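Local coordinates for protein transcriptional regulator, MarR family (Listeria monocytogenes str. 4b, PDB 2QWW) that probably acts as a dimeric, DNA-binding transcriptional repressor of the MarR family, using a winged helix-turn-helix domain, at residues Y19-I22 / Q23-A27; D31-A34 / A35-L39. All blocks are in the same frame, centred on the assembly; numbering follows the deposited sequence.

Both contacts lie on helix 8-37, and together they illustrate how one long helix can meet different neighbours along its length. Interaction 1 (19-27) falls in the middle of the helix, where the second subunit packs against it; interaction 2 (31-39) is its C-terminal end, which no other chain of the assembly touches. Their centres are about 18 Å apart and they follow in series along the chain, without touching each other. Both contain a serine hydroxyl turned back onto a carbonyl; in interaction 1 the helix stays regular and Arg24 packs on Trp20, whereas in interaction 2 it stops in a Schellman motif that leads to helix 41-52, within the probable DNA-binding part.

Interaction 1. Residues Y19-I22 / Q23-A27; sequences YWSI and QRISA
Tyr19 to Ile22 and Gln23 to Ala27 form consecutive turns of one regular helix, joined by i to i+4 backbone bonds: Gln23 N to Tyr19 O, Arg24 N to Trp20 O and Ile25 N to Ser21 O, each 3.0 Å, and Ser26 N to Ile22 O at 2.9 Å. The carbonyl of Ile22 is gripped twice. Ser26 OG also donates to Ile22 O, at 2.7 Å, and the hydroxyl and the amide arrive from opposite faces of the carbonyl plane. What brings the hydroxyl back over the preceding turn is its place beside the backbone N, opposite its own carbonyl carbon (chi1 -61°).

On another side of the helix, Arg24 runs up against Trp20. The Arg24 chain starts extended and then bends at chi3 (42°), which carries Arg24 NE to 3.5 Å from Trp20 CZ3, while Arg24 CD lies 3.8 Å from Trp20 CH2. The indole and guanidinium planes stand 56° apart, and CZ3 meets the guanidinium at its edge, near its plane. This is oblique packing rather than a stack. One guanidinium face looks onto Ser21 O, and Arg24 NH2 comes within 2.9 Å of Ser21 OG, although the angle is too poor for a hydrogen bond.

Ser21 OG instead bonds Glu147 of the second subunit, and Ile25 packs on Leu150 of that subunit. A guanidinium this close to the serine hydroxyl would probably favour the negative charge of the Glu147 carboxylate, and its packing on Trp20 is consistent with keeping that positive charge beside the bond between subunits.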
# COMPACT_ATOMS: atom_id res chain seq x y z
N TYR A 19 1.90 -2.93 -12.67
CA TYR A 19 1.14 -2.18 -11.67
C TYR A 19 1.84 -2.18 -10.31
O TYR A 19 1.90 -1.16 -9.64
CB TYR A 19 -0.25 -2.77 -11.47
CG TYR A 19 -1.30 -2.42 -12.50
CD1 TYR A 19 -1.34 -1.16 -13.09
CD2 TYR A 19 -2.31 -3.30 -12.79
CE1 TYR A 19 -2.33 -0.84 -14.00
CE2 TYR A 19 -3.30 -2.98 -13.70
CZ TYR A 19 -3.29 -1.76 -14.31
OH TYR A 19 -4.28 -1.43 -15.18
N TRP A 20 2.34 -3.34 -9.90
CA TRP A 20 3.07 -3.50 -8.65
C TRP A 20 4.31 -2.61 -8.63
O TRP A 20 4.59 -1.96 -7.65
CB TRP A 20 3.50 -4.98 -8.45
CG TRP A 20 4.23 -5.20 -7.17
CD1 TRP A 20 3.68 -5.45 -5.95
CD2 TRP A 20 5.65 -5.15 -6.97
NE1 TRP A 20 4.66 -5.55 -5.00
CE2 TRP A 20 5.88 -5.37 -5.60
CE3 TRP A 20 6.74 -4.94 -7.81
CZ2 TRP A 20 7.16 -5.41 -5.05
CZ3 TRP A 20 8.01 -4.97 -7.27
CH2 TRP A 20 8.21 -5.20 -5.90
N SER A 21 5.04 -2.61 -9.73
CA SER A 21 6.25 -1.81 -9.87
C SER A 21 5.98 -0.30 -9.82
O SER A 21 6.74 0.46 -9.22
CB SER A 21 6.94 -2.17 -11.16
OG SER A 21 8.02 -1.30 -11.37
N ILE A 22 4.90 0.13 -10.47
CA ILE A 22 4.48 1.54 -10.45
C ILE A 22 4.06 1.97 -9.03
O ILE A 22 4.26 3.13 -8.63
CB ILE A 22 3.32 1.80 -11.47
CG1 ILE A 22 3.85 1.72 -12.90
CG2 ILE A 22 2.67 3.16 -11.23
CD1 ILE A 22 2.78 1.78 -13.99
N GLN A 23 3.44 1.05 -8.30
CA GLN A 23 3.01 1.30 -6.94
C GLN A 23 4.25 1.41 -6.05
O GLN A 23 4.29 2.24 -5.16
CB GLN A 23 2.05 0.19 -6.48
CG GLN A 23 1.50 0.25 -5.03
CD GLN A 23 0.82 1.57 -4.67
OE1 GLN A 23 1.46 2.62 -4.59
NE2 GLN A 23 -0.48 1.51 -4.39
N ARG A 24 5.28 0.60 -6.34
CA ARG A 24 6.54 0.64 -5.61
C ARG A 24 7.23 2.00 -5.81
O ARG A 24 7.74 2.59 -4.86
CB ARG A 24 7.44 -0.52 -6.06
CG ARG A 24 8.78 -0.61 -5.34
CD ARG A 24 9.67 -1.74 -5.83
NE ARG A 24 9.69 -1.91 -7.29
CZ ARG A 24 10.30 -1.10 -8.16
NH1 ARG A 24 10.95 -0.00 -7.77
NH2 ARG A 24 10.23 -1.39 -9.46
N ILE A 25 7.19 2.53 -7.04
CA ILE A 25 7.78 3.84 -7.35
C ILE A 25 6.95 4.95 -6.74
O ILE A 25 7.50 5.95 -6.27
CB ILE A 25 7.88 4.04 -8.88
CG1 ILE A 25 8.95 3.11 -9.44
CG2 ILE A 25 8.17 5.51 -9.23
CD1 ILE A 25 8.91 2.97 -10.93
N SER A 26 5.64 4.80 -6.77
CA SER A 26 4.76 5.79 -6.19
C SER A 26 4.98 5.88 -4.68
O SER A 26 4.86 6.95 -4.11
CB SER A 26 3.30 5.48 -6.50
OG SER A 26 3.06 5.47 -7.89
N ALA A 27 5.29 4.75 -4.05
CA ALA A 27 5.53 4.75 -2.61
C ALA A 27 6.75 5.61 -2.23
O ALA A 27 6.72 6.33 -1.23
CB ALA A 27 5.70 3.32 -2.11

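Interaction 2. Residues D31-A34 / A35-L39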
# COMPACT_ATOMS: atom_id res chain seq x y z
N ASP A 31 6.90 8.92 0.20
CA ASP A 31 7.86 9.16 1.28
C ASP A 31 8.51 10.53 1.18
O ASP A 31 8.71 11.18 2.20
CB ASP A 31 9.00 8.13 1.27
CG ASP A 31 8.54 6.73 1.60
OD1 ASP A 31 7.43 6.55 2.14
OD2 ASP A 31 9.32 5.79 1.30
N GLN A 32 8.89 10.94 -0.03
CA GLN A 32 9.46 12.27 -0.23
C GLN A 32 8.45 13.33 0.15
O GLN A 32 8.81 14.36 0.68
CB GLN A 32 9.77 12.58 -1.69
CG GLN A 32 10.86 11.82 -2.35
CD GLN A 32 11.19 12.42 -3.72
OE1 GLN A 32 11.40 13.64 -3.85
NE2 GLN A 32 11.25 11.58 -4.74
N ASN A 33 7.20 13.10 -0.21
CA ASN A 33 6.16 14.05 0.05
C ASN A 33 5.92 14.16 1.56
O ASN A 33 5.84 15.24 2.09
CB ASN A 33 4.88 13.62 -0.66
CG ASN A 33 3.84 14.70 -0.68
OD1 ASN A 33 4.15 15.88 -0.77
ND2 ASN A 33 2.59 14.30 -0.63
N ALA A 34 5.83 13.02 2.23
CA ALA A 34 5.63 13.00 3.68
C ALA A 34 6.74 13.81 4.37
O ALA A 34 6.44 14.69 5.17
CB ALA A 34 5.57 11.56 4.21
N ALA A 35 7.99 13.56 4.00
CA ALA A 35 9.14 14.28 4.52
C ALA A 35 9.00 15.79 4.35
O ALA A 35 9.36 16.53 5.25
CB ALA A 35 10.41 13.79 3.84
N SER A 36 8.46 16.22 3.21
CA SER A 36 8.23 17.65 2.92
C SER A 36 7.09 18.25 3.72
O SER A 36 6.99 19.49 3.85
CB SER A 36 7.91 17.83 1.43
OG SER A 36 6.62 17.32 1.10
N LEU A 37 6.21 17.39 4.24
CA LEU A 37 5.10 17.84 5.07
C LEU A 37 5.44 17.76 6.56
O LEU A 37 4.63 18.15 7.41
CB LEU A 37 3.85 17.01 4.77
CG LEU A 37 3.36 17.11 3.32
CD1 LEU A 37 2.26 16.12 3.05
CD2 LEU A 37 2.90 18.50 2.99
N GLY A 38 6.63 17.24 6.87
CA GLY A 38 7.12 17.10 8.24
C GLY A 38 6.61 15.87 8.98
O GLY A 38 6.87 15.73 10.16
N LEU A 39 5.91 14.97 8.29
CA LEU A 39 5.25 13.85 8.92
C LEU A 39 5.69 12.52 8.38
O LEU A 39 6.19 12.44 7.27
CB LEU A 39 3.76 13.97 8.69
CG LEU A 39 3.09 15.27 9.16
CD1 LEU A 39 1.67 15.33 8.66
CD2 LEU A 39 3.12 15.37 10.66
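Ala34 O is the acceptor around which the end of this helix is organised, taking bonds from Leu37 N (2.9 Å) and Leu39 N (3.2 Å). The two amides reach it from opposite faces of the carbonyl plane, each well out of it. The bond from Leu39 spans the turn, and a weak one from Gly38 N to Ala35 O lies within it; with the positive phi of Gly38 (81°), these define a Schellman motif. Before this, the helix is regular, with Ala35 N bonded to Asp31 O at 3.1 Å and Ser36 N to Gln32 O at 3.2 Å. Besides its bond to Ala34 O, Leu37 N makes a weak one to Asn33 O, as the helical pattern gives way to the tighter terminal turn.

Side-chain polar contacts gather at Asn33. Ser36 OG, set between its own backbone N and carbonyl carbon (chi1 70°), turns back to Asn33 O; the modelled separation of 2.4 Å is very short for a hydrogen bond, and its exact value is doubtful. Ser36 OG also lies 3.4 Å from Asn33 OD1. The other end of that amide, ND2, bonds the backbone carbonyl of Arg113.

Leu37 supplies van der Waals contact: Leu37 CG lies 3.3 Å from Asn33 O and Leu37 CD1 approaches Asn33 ND2, the two side chains passing at a slant.

Around this terminus the neighbouring elements divide the surface: Leu37 makes apolar packing on Leu110 of helix 105-115 and also touches Ser114 there, and Asn33 and Ser36 meet Phe119 of helix 118-128. Ala34 and Leu39, brought to the same side by the Schellman turn, share Leu44 of helix 41-52, and Leu39 also touches Leu84, just before strand 85-87.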